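Local coordinates for protein 2-CYS peroxiredoxin (Plasmodium yoelii, PDB 2H01) that probably reduces hydrogen peroxide and organic hydroperoxides to water and alcohols as a thiol-specific thioredoxin peroxidase, at residues D59-E63 and R64-L68; A156-H159 and H160-Y163; V138-L141 and A142-R145; D112-F115 and N116-V119. All blocks are in the same frame, centred on the assembly; numbering follows the deposited sequence.

Contact 1: D59-E63 and R64-L68; sequences DSFKE and RNVEL
F61 and L68 form the buried side of the turn from helix 58-63 into strand 66-72. Methyl CD2 of L68 sits above the middle of the F61 ring, 4.0 Å from its centroid and almost on the ring normal, a CH-pi contact; the second methyl, L68 CD1, meets F61 CD1 at 3.9 Å. V66 reaches the same ring obliquely, with CG1 3.7 Å from F61 CD2, a position set by CG1 lying anti to the backbone N (chi1 174°). L54 of helix 49-56 and both L151 and I154 of helix 147-163 also pack on F61. The chain reversal that brings the strand back alongside the helix, with L68 over one face of the ring, is a Schellman motif: V66 N donates to F61 O at 2.8 Å and N65 N to K62 O, also at 2.8 Å, with N65 as the C-prime residue of positive phi. Helix 58-63 thus ends and hands the chain to a strand of the central sheet of this thioredoxin-like fold. The outer side is polar and looser. R64, extended from CG to NE, runs back over the helix end, where NH1 donates to S60 O at 2.8 Å, with the oxygen in the guanidinium plane; NE forms a salt bridge with D155. E63 OE1 stays 4.0 Å from R64 NH1, too far for a salt bridge, and the CB of exposed K62 points away from the strand.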
loop_
_atom_site.group_PDB
_atom_site.type_symbol
_atom_site.label_atom_id
_atom_site.label_comp_id
_atom_site.label_asym_id
_atom_site.label_seq_id
_atom_site.Cartn_x
_atom_site.Cartn_y
_atom_site.Cartn_z
ATOM N N ASP A 59 -8.666 -10.858 -2.377
ATOM C CA ASP A 59 -8.452 -11.984 -3.278
ATOM C C ASP A 59 -7.908 -11.585 -4.647
ATOM O O ASP A 59 -7.058 -12.283 -5.196
ATOM C CB ASP A 59 -9.735 -12.798 -3.438
ATOM C CG ASP A 59 -10.036 -13.647 -2.213
ATOM O OD1 ASP A 59 -9.071 -14.202 -1.634
ATOM O OD2 ASP A 59 -11.227 -13.769 -1.841
ATOM N N SER A 60 -8.394 -10.477 -5.199
ATOM C CA SER A 60 -7.902 -9.999 -6.492
ATOM C C SER A 60 -6.396 -9.732 -6.410
ATOM O O SER A 60 -5.660 -9.972 -7.373
ATOM C CB SER A 60 -8.624 -8.712 -6.910
ATOM O OG SER A 60 -9.942 -8.973 -7.349
ATOM N N PHE A 61 -5.942 -9.223 -5.262
ATOM C CA PHE A 61 -4.515 -8.941 -5.053
ATOM C C PHE A 61 -3.695 -10.213 -4.879
ATOM O O PHE A 61 -2.611 -10.337 -5.446
ATOM C CB PHE A 61 -4.302 -8.028 -3.842
ATOM C CG PHE A 61 -4.706 -6.610 -4.086
ATOM C CD1 PHE A 61 -5.929 -6.134 -3.643
ATOM C CD2 PHE A 61 -3.897 -5.771 -4.844
ATOM C CE1 PHE A 61 -6.348 -4.845 -3.958
ATOM C CE2 PHE A 61 -4.308 -4.479 -5.166
ATOM C CZ PHE A 61 -5.537 -4.016 -4.724
ATOM N N LYS A 62 -4.208 -11.163 -4.109
ATOM C CA LYS A 62 -3.484 -12.412 -3.913
ATOM C C LYS A 62 -3.320 -13.144 -5.248
ATOM O O LYS A 62 -2.264 -13.700 -5.534
ATOM C CB LYS A 62 -4.218 -13.324 -2.914
ATOM C CG LYS A 62 -4.138 -12.857 -1.472
ATOM C CD LYS A 62 -4.834 -13.818 -0.504
ATOM C CE LYS A 62 -4.752 -13.290 0.935
ATOM N NZ LYS A 62 -5.469 -14.157 1.910
ATOM N N GLU A 63 -4.377 -13.138 -6.057
ATOM C CA GLU A 63 -4.364 -13.807 -7.358
ATOM C C GLU A 63 -3.275 -13.252 -8.257
ATOM O O GLU A 63 -2.753 -13.959 -9.123
ATOM C CB GLU A 63 -5.729 -13.657 -8.050
ATOM C CG GLU A 63 -6.849 -14.426 -7.367
ATOM C CD GLU A 63 -8.242 -13.981 -7.790
ATOM O OE1 GLU A 63 -8.364 -12.977 -8.530
ATOM O OE2 GLU A 63 -9.221 -14.631 -7.360
ATOM N N ARG A 64 -2.929 -11.983 -8.050
ATOM C CA ARG A 64 -1.904 -11.337 -8.866
ATOM C C ARG A 64 -0.594 -11.274 -8.116
ATOM O O ARG A 64 0.331 -10.553 -8.505
ATOM C CB ARG A 64 -2.371 -9.932 -9.279
ATOM C CG ARG A 64 -3.692 -9.963 -10.052
ATOM C CD ARG A 64 -4.213 -8.575 -10.388
ATOM N NE ARG A 64 -5.304 -8.646 -11.366
ATOM C CZ ARG A 64 -6.542 -9.074 -11.106
ATOM N NH1 ARG A 64 -6.883 -9.472 -9.889
ATOM N NH2 ARG A 64 -7.442 -9.115 -12.080
ATOM N N ASN A 65 -0.532 -12.037 -7.030
ATOM C CA ASN A 65 0.656 -12.137 -6.193
ATOM C C ASN A 65 1.107 -10.783 -5.628
ATOM O O ASN A 65 2.296 -10.444 -5.652
ATOM C CB ASN A 65 1.784 -12.795 -6.998
ATOM C CG ASN A 65 2.843 -13.421 -6.114
ATOM O OD1 ASN A 65 2.583 -13.753 -4.955
ATOM N ND2 ASN A 65 4.042 -13.603 -6.662
ATOM N N VAL A 66 0.138 -10.027 -5.114
ATOM C CA VAL A 66 0.385 -8.712 -4.528
ATOM C C VAL A 66 0.091 -8.708 -3.034
ATOM O O VAL A 66 -0.975 -9.149 -2.596
ATOM C CB VAL A 66 -0.495 -7.629 -5.170
ATOM C CG1 VAL A 66 -0.299 -6.307 -4.432
ATOM C CG2 VAL A 66 -0.149 -7.476 -6.640
ATOM N N GLU A 67 1.042 -8.187 -2.268
ATOM C CA GLU A 67 0.939 -8.089 -0.816
ATOM C C GLU A 67 0.466 -6.684 -0.429
ATOM O O GLU A 67 1.103 -5.691 -0.774
ATOM C CB GLU A 67 2.312 -8.366 -0.189
ATOM C CG GLU A 67 2.342 -8.385 1.339
ATOM C CD GLU A 67 1.678 -9.613 1.926
ATOM O OE1 GLU A 67 1.693 -10.687 1.274
ATOM O OE2 GLU A 67 1.157 -9.509 3.050
ATOM N N LEU A 68 -0.646 -6.608 0.295
ATOM C CA LEU A 68 -1.196 -5.325 0.723
ATOM C C LEU A 68 -0.623 -4.874 2.055
ATOM O O LEU A 68 -0.577 -5.651 3.002
ATOM C CB LEU A 68 -2.713 -5.404 0.876
ATOM C CG LEU A 68 -3.617 -5.291 -0.346
ATOM C CD1 LEU A 68 -5.079 -5.300 0.117
ATOM C CD2 LEU A 68 -3.302 -4.004 -1.092
#

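Contact 2: A156-H159 and H160-Y163; sequences ALQH and HEKY
E161 OE1 has two hydrogen-bond partners: a water, which donates at 2.8 Å, and the hydroxyl of Y33. The same water donates a second hydrogen bond to Q158 O, 2.9 Å away, and so ties the carboxylate to the preceding turn of the helix. Q158 O also accepts the regular helical bond from K162 N, a weak one here at 3.3 Å. The extended side chains of Q158 and E161 hold their amide and carboxylate planes nearly parallel, only 3° apart, while the amide NE2 of Q158 finds its main partner in R64 O. Beside E161, the aliphatic L157 CD1 touches E161 CG.

One step round, H160 N bonds to A156 O at 2.7 Å, and that carbonyl oxygen also lies over one face of the H160 imidazole, 3.0 Å from H160 CG. Near the helix terminus, H159 and Y163 bring their rings together obliquely, with the planes at 52° and the centroids 4.8 Å apart. Y163 CD2 rests over one face of the H159 ring toward its rim, 3.4 Å from H159 CE1. H159 CG is anti to the backbone N (chi1 -168°), which carries its ring toward the C-terminal end of the helix, against CD2 and CE2 of Y163.

These last two turns of helix 147-163 are largely at the surface. L157 and Q158 pack on Y33 of strand 33-38, E161 bonds to that tyrosine, and Q158 reaches the turn ahead of strand 66-72.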
loop_
_atom_site.group_PDB
_atom_site.type_symbol
_atom_site.label_atom_id
_atom_site.label_comp_id
_atom_site.label_asym_id
_atom_site.label_seq_id
_atom_site.Cartn_x
_atom_site.Cartn_y
_atom_site.Cartn_z
ATOM N N ALA A 156 -1.239 -4.216 -16.086
ATOM C CA ALA A 156 -0.404 -3.606 -17.111
ATOM C C ALA A 156 1.075 -3.807 -16.738
ATOM O O ALA A 156 1.903 -4.160 -17.592
ATOM C CB ALA A 156 -0.727 -2.111 -17.239
ATOM N N LEU A 157 1.409 -3.582 -15.470
ATOM C CA LEU A 157 2.794 -3.756 -15.045
ATOM C C LEU A 157 3.252 -5.185 -15.365
ATOM O O LEU A 157 4.261 -5.380 -16.048
ATOM C CB LEU A 157 2.949 -3.484 -13.542
ATOM C CG LEU A 157 4.302 -3.842 -12.895
ATOM C CD1 LEU A 157 5.447 -3.068 -13.577
ATOM C CD2 LEU A 157 4.261 -3.490 -11.392
ATOM N N GLN A 158 2.498 -6.174 -14.891
ATOM C CA GLN A 158 2.866 -7.557 -15.135
ATOM C C GLN A 158 2.882 -7.901 -16.622
ATOM O O GLN A 158 3.664 -8.746 -17.041
ATOM C CB GLN A 158 1.949 -8.495 -14.338
ATOM C CG GLN A 158 1.983 -8.136 -12.844
ATOM C CD GLN A 158 1.213 -9.085 -11.950
ATOM O OE1 GLN A 158 0.261 -9.734 -12.375
ATOM N NE2 GLN A 158 1.618 -9.151 -10.683
ATOM N N HIS A 159 2.055 -7.232 -17.423
ATOM C CA HIS A 159 2.055 -7.493 -18.854
ATOM C C HIS A 159 3.312 -6.854 -19.471
ATOM O O HIS A 159 3.916 -7.410 -20.391
ATOM C CB HIS A 159 0.798 -6.927 -19.526
ATOM C CG HIS A 159 0.602 -7.407 -20.933
ATOM N ND1 HIS A 159 0.115 -8.664 -21.232
ATOM C CD2 HIS A 159 0.854 -6.810 -22.124
ATOM C CE1 HIS A 159 0.075 -8.820 -22.543
ATOM N NE2 HIS A 159 0.519 -7.711 -23.109
ATOM N N HIS A 160 3.715 -5.697 -18.954
ATOM C CA HIS A 160 4.911 -5.016 -19.454
ATOM C C HIS A 160 6.211 -5.761 -19.107
ATOM O O HIS A 160 7.162 -5.750 -19.888
ATOM C CB HIS A 160 4.996 -3.597 -18.892
ATOM C CG HIS A 160 3.884 -2.699 -19.336
ATOM N ND1 HIS A 160 3.763 -1.398 -18.901
ATOM C CD2 HIS A 160 2.831 -2.920 -20.160
ATOM C CE1 HIS A 160 2.684 -0.855 -19.436
ATOM N NE2 HIS A 160 2.100 -1.758 -20.205
ATOM N N GLU A 161 6.252 -6.392 -17.937
ATOM C CA GLU A 161 7.433 -7.146 -17.514
ATOM C C GLU A 161 7.599 -8.373 -18.414
ATOM O O GLU A 161 8.710 -8.811 -18.708
ATOM C CB GLU A 161 7.277 -7.623 -16.068
ATOM C CG GLU A 161 7.101 -6.515 -15.024
ATOM C CD GLU A 161 6.914 -7.087 -13.628
ATOM O OE1 GLU A 161 6.016 -7.939 -13.456
ATOM O OE2 GLU A 161 7.655 -6.694 -12.705
ATOM N N LYS A 162 6.468 -8.919 -18.836
ATOM C CA LYS A 162 6.437 -10.086 -19.689
ATOM C C LYS A 162 6.838 -9.792 -21.133
ATOM O O LYS A 162 7.749 -10.420 -21.662
ATOM C CB LYS A 162 5.028 -10.681 -19.665
ATOM C CG LYS A 162 4.935 -12.109 -19.147
ATOM C CD LYS A 162 4.764 -13.111 -20.301
ATOM C CE LYS A 162 4.618 -14.552 -19.796
ATOM N NZ LYS A 162 4.285 -15.513 -20.892
ATOM N N TYR A 163 6.185 -8.817 -21.761
ATOM C CA TYR A 163 6.448 -8.523 -23.170
ATOM C C TYR A 163 7.215 -7.276 -23.600
ATOM O O TYR A 163 7.536 -7.142 -24.781
ATOM C CB TYR A 163 5.124 -8.561 -23.937
ATOM C CG TYR A 163 4.372 -9.845 -23.735
ATOM C CD1 TYR A 163 4.819 -11.040 -24.305
ATOM C CD2 TYR A 163 3.242 -9.882 -22.930
ATOM C CE1 TYR A 163 4.148 -12.246 -24.070
ATOM C CE2 TYR A 163 2.569 -11.074 -22.684
ATOM C CZ TYR A 163 3.025 -12.248 -23.253
ATOM O OH TYR A 163 2.356 -13.417 -22.985
HETATM O O HOH W 1 5.245 -10.122 -14.977
#

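Contact 3: V138-L141 and A142-R145; sequences VNNL and ALGR
A142 and N139 are joined in a pair of overlapping beta turns that take the chain off the end of strand 133-138. The first, V138 to L141, has the backbone angles of a type II' turn, with N139 at the corner of positive phi; the second, N139 to A142, is close to type I and contains the short 3-10 segment 140-141.

Backbone hydrogen bonds do most of the work. L141 N donates to V138 O at 2.9 Å and closes the first turn, and A142 N donates to N139 O at 2.8 Å and closes the second. The latter bond is fairly straight at the hydrogen (154°), although the donor stands well above the carbonyl plane. A weak bond from L143 N to L141 O, 3.4 Å long, spans A142, and L141 O is bonded as well by the hydroxyl of S146 just before helix 147-163.

Van der Waals contacts are few. The methyl of buried A142 folds back on the turn backbone, with CB 3.5 Å from N139 O and 3.6 Å from V138 C, and it also touches R122 of strand 119-127. On the same strand A123 is met by V138. The CB atoms of N139 and N140 point away from residues 142-145.

The side chain of L143 is about 10 Å from that of C47, the predicted peroxidatic cysteine. The end of L143 comes back toward the turn: CG lies anti to the carbonyl carbon (chi1 -59°), CD1 is anti to CA, and CD1 sits 3.6 Å from N140 O.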
loop_
_atom_site.group_PDB
_atom_site.type_symbol
_atom_site.label_atom_id
_atom_site.label_comp_id
_atom_site.label_asym_id
_atom_site.label_seq_id
_atom_site.Cartn_x
_atom_site.Cartn_y
_atom_site.Cartn_z
ATOM N N VAL A 138 -1.862 9.741 -5.890
ATOM C CA VAL A 138 -2.214 10.657 -4.817
ATOM C C VAL A 138 -3.471 11.468 -5.081
ATOM O O VAL A 138 -4.090 11.369 -6.143
ATOM C CB VAL A 138 -1.085 11.667 -4.564
ATOM C CG1 VAL A 138 0.051 11.008 -3.786
ATOM C CG2 VAL A 138 -0.596 12.214 -5.900
ATOM N N ASN A 139 -3.825 12.281 -4.088
ATOM C CA ASN A 139 -4.987 13.158 -4.161
ATOM C C ASN A 139 -6.260 12.499 -4.692
ATOM O O ASN A 139 -6.681 11.460 -4.177
ATOM C CB ASN A 139 -4.620 14.405 -4.968
ATOM C CG ASN A 139 -3.595 15.259 -4.244
ATOM O OD1 ASN A 139 -3.830 15.686 -3.110
ATOM N ND2 ASN A 139 -2.447 15.494 -4.879
ATOM N N ASN A 140 -6.867 13.073 -5.719
ATOM C CA ASN A 140 -8.106 12.505 -6.216
ATOM C C ASN A 140 -8.012 11.146 -6.890
ATOM O O ASN A 140 -9.025 10.583 -7.293
ATOM C CB ASN A 140 -8.831 13.532 -7.089
ATOM C CG ASN A 140 -9.584 14.565 -6.244
ATOM O OD1 ASN A 140 -9.776 15.715 -6.650
ATOM N ND2 ASN A 140 -10.010 14.144 -5.051
ATOM N N LEU A 141 -6.801 10.612 -7.002
ATOM C CA LEU A 141 -6.621 9.285 -7.569
ATOM C C LEU A 141 -6.311 8.320 -6.420
ATOM O O LEU A 141 -6.229 7.107 -6.619
ATOM C CB LEU A 141 -5.493 9.269 -8.608
ATOM C CG LEU A 141 -5.876 9.715 -10.030
ATOM C CD1 LEU A 141 -4.661 9.576 -10.964
ATOM C CD2 LEU A 141 -7.042 8.863 -10.546
ATOM N N ALA A 142 -6.145 8.867 -5.214
ATOM C CA ALA A 142 -5.861 8.053 -4.036
ATOM C C ALA A 142 -7.122 7.873 -3.200
ATOM O O ALA A 142 -7.192 8.327 -2.057
ATOM C CB ALA A 142 -4.770 8.703 -3.190
ATOM N N LEU A 143 -8.112 7.196 -3.773
ATOM C CA LEU A 143 -9.378 6.964 -3.086
ATOM C C LEU A 143 -9.757 5.486 -3.066
ATOM O O LEU A 143 -9.277 4.703 -3.886
ATOM C CB LEU A 143 -10.486 7.763 -3.778
ATOM C CG LEU A 143 -10.293 9.282 -3.851
ATOM C CD1 LEU A 143 -11.439 9.912 -4.647
ATOM C CD2 LEU A 143 -10.246 9.861 -2.435
ATOM N N GLY A 144 -10.620 5.104 -2.130
ATOM C CA GLY A 144 -11.051 3.723 -2.060
ATOM C C GLY A 144 -11.669 3.313 -3.385
ATOM O O GLY A 144 -11.596 2.154 -3.799
ATOM N N ARG A 145 -12.257 4.284 -4.062
ATOM C CA ARG A 145 -12.865 4.151 -5.376
ATOM C C ARG A 145 -11.846 3.796 -6.462
ATOM O O ARG A 145 -12.187 3.492 -7.594
ATOM C CB ARG A 145 -13.462 5.499 -5.733
ATOM C CG ARG A 145 -14.857 5.464 -6.160
ATOM C CD ARG A 145 -15.169 6.498 -7.169
ATOM N NE ARG A 145 -16.437 7.123 -6.885
ATOM C CZ ARG A 145 -17.580 6.702 -7.353
ATOM N NH1 ARG A 145 -17.630 5.646 -8.141
ATOM N NH2 ARG A 145 -18.676 7.349 -7.032
#

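Contact 4: D112-F115 and N116-V119; sequences DVLF and NESV
F115 and V119 face each other where a tight hairpin joins strand 114-115 to strand 119-127, and the geometry fits a classic beta bulge, with S118 and V119 both opposite F115. The first segment starts at D112, the C-prime residue of the Schellman motif that ends helix 106-110. V113 then turns inward, away from the hairpin loop, and touches A108 and A123. L114 spreads its two methyls across the loop: with CG anti to the backbone N (chi1 -179°), the branch turns toward the loop, where CD1 lies 3.6 Å from V119 O and CD2 3.5 Å from E117 OE2. The side chains of L114 and E117 cross at about a right angle, the latter bent at chi2. That carboxylate is paired with R109 of helix 106-110 in a salt bridge, and L114 itself packs on A108 and R109. At F115 the backbone takes over. F115 N donates to V119 O at 2.6 Å in a nearly straight bond (163°), while F115 O accepts S118 N at 2.8 Å and, weakly, V119 N at 3.4 Å. F115 CB comes no nearer than 4.5 Å to V119 CG2, a light apolar touch at the surface, and the side chain also meets L121. Beyond F115 the reversal is made by N116 and E117, both of positive phi, and S118 OG donates to N116 O at 3.1 Å across it.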
loop_
_atom_site.group_PDB
_atom_site.type_symbol
_atom_site.label_atom_id
_atom_site.label_comp_id
_atom_site.label_asym_id
_atom_site.label_seq_id
_atom_site.Cartn_x
_atom_site.Cartn_y
_atom_site.Cartn_z
ATOM N N ASP A 112 7.793 10.863 1.117
ATOM C CA ASP A 112 7.324 12.237 0.922
ATOM C C ASP A 112 5.821 12.413 0.981
ATOM O O ASP A 112 5.236 13.083 0.129
ATOM C CB ASP A 112 7.813 12.797 -0.410
ATOM C CG ASP A 112 9.268 13.214 -0.369
ATOM O OD1 ASP A 112 9.698 13.769 0.670
ATOM O OD2 ASP A 112 9.967 13.005 -1.385
ATOM N N VAL A 113 5.198 11.816 1.992
ATOM C CA VAL A 113 3.758 11.925 2.156
ATOM C C VAL A 113 3.424 12.270 3.593
ATOM O O VAL A 113 2.340 11.956 4.085
ATOM C CB VAL A 113 3.039 10.621 1.767
ATOM C CG1 VAL A 113 3.242 10.352 0.289
ATOM C CG2 VAL A 113 3.567 9.460 2.600
ATOM N N LEU A 114 4.368 12.900 4.277
ATOM C CA LEU A 114 4.123 13.305 5.651
ATOM C C LEU A 114 3.574 14.728 5.609
ATOM O O LEU A 114 4.220 15.630 5.077
ATOM C CB LEU A 114 5.414 13.266 6.467
ATOM C CG LEU A 114 5.255 13.652 7.942
ATOM C CD1 LEU A 114 4.220 12.750 8.615
ATOM C CD2 LEU A 114 6.598 13.527 8.642
ATOM N N PHE A 115 2.373 14.922 6.143
ATOM C CA PHE A 115 1.770 16.249 6.160
ATOM C C PHE A 115 2.171 16.963 7.450
ATOM O O PHE A 115 1.876 16.487 8.543
ATOM C CB PHE A 115 0.247 16.154 6.050
ATOM C CG PHE A 115 -0.429 17.486 5.929
ATOM C CD1 PHE A 115 0.043 18.437 5.031
ATOM C CD2 PHE A 115 -1.527 17.800 6.723
ATOM C CE1 PHE A 115 -0.567 19.686 4.926
ATOM C CE2 PHE A 115 -2.146 19.044 6.627
ATOM C CZ PHE A 115 -1.665 19.988 5.728
ATOM N N ASN A 116 2.829 18.113 7.292
ATOM C CA ASN A 116 3.359 18.942 8.389
ATOM C C ASN A 116 3.707 18.177 9.666
ATOM O O ASN A 116 3.101 18.356 10.721
ATOM C CB ASN A 116 2.443 20.158 8.685
ATOM C CG ASN A 116 1.052 19.772 9.172
ATOM O OD1 ASN A 116 0.420 18.868 8.629
ATOM N ND2 ASN A 116 0.557 20.487 10.189
ATOM N N GLU A 117 4.714 17.316 9.530
ATOM C CA GLU A 117 5.221 16.494 10.617
ATOM C C GLU A 117 4.133 15.903 11.501
ATOM O O GLU A 117 4.335 15.712 12.695
ATOM C CB GLU A 117 6.182 17.316 11.473
ATOM C CG GLU A 117 7.385 17.841 10.706
ATOM C CD GLU A 117 8.274 16.729 10.183
ATOM O OE1 GLU A 117 8.906 16.039 11.010
ATOM O OE2 GLU A 117 8.334 16.546 8.947
ATOM N N SER A 118 2.980 15.601 10.924
ATOM C CA SER A 118 1.902 15.030 11.711
ATOM C C SER A 118 1.402 13.697 11.188
ATOM O O SER A 118 1.741 12.647 11.728
ATOM C CB SER A 118 0.743 16.016 11.811
ATOM O OG SER A 118 1.087 17.081 12.674
ATOM N N VAL A 119 0.589 13.737 10.141
ATOM C CA VAL A 119 0.046 12.510 9.580
ATOM C C VAL A 119 0.422 12.321 8.117
ATOM O O VAL A 119 0.890 13.243 7.450
ATOM C CB VAL A 119 -1.487 12.478 9.698
ATOM C CG1 VAL A 119 -1.897 12.568 11.165
ATOM C CG2 VAL A 119 -2.091 13.626 8.894
#

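Contact 1 is the most deeply packed of the four, with F61 of the helix and V66 and L68 of the strand all buried where helix packs on sheet; contacts 2, 3 and 4 lie largely at the surface. Contacts 1 and 4 reach the same sheet from opposite sides of the chain's centre, their centres 28 Å apart. Contacts 1 and 2 touch directly, through R64 O and Q158 NE2, and both lean on Y33. Contacts 3 and 4 come within about 5 Å of each other without touching. Chemistry follows place: apolar ring packing in contact 1, a water bridge and aromatic pair along the helix in contact 2, and mainly backbone turn bonds in contacts 3 and 4.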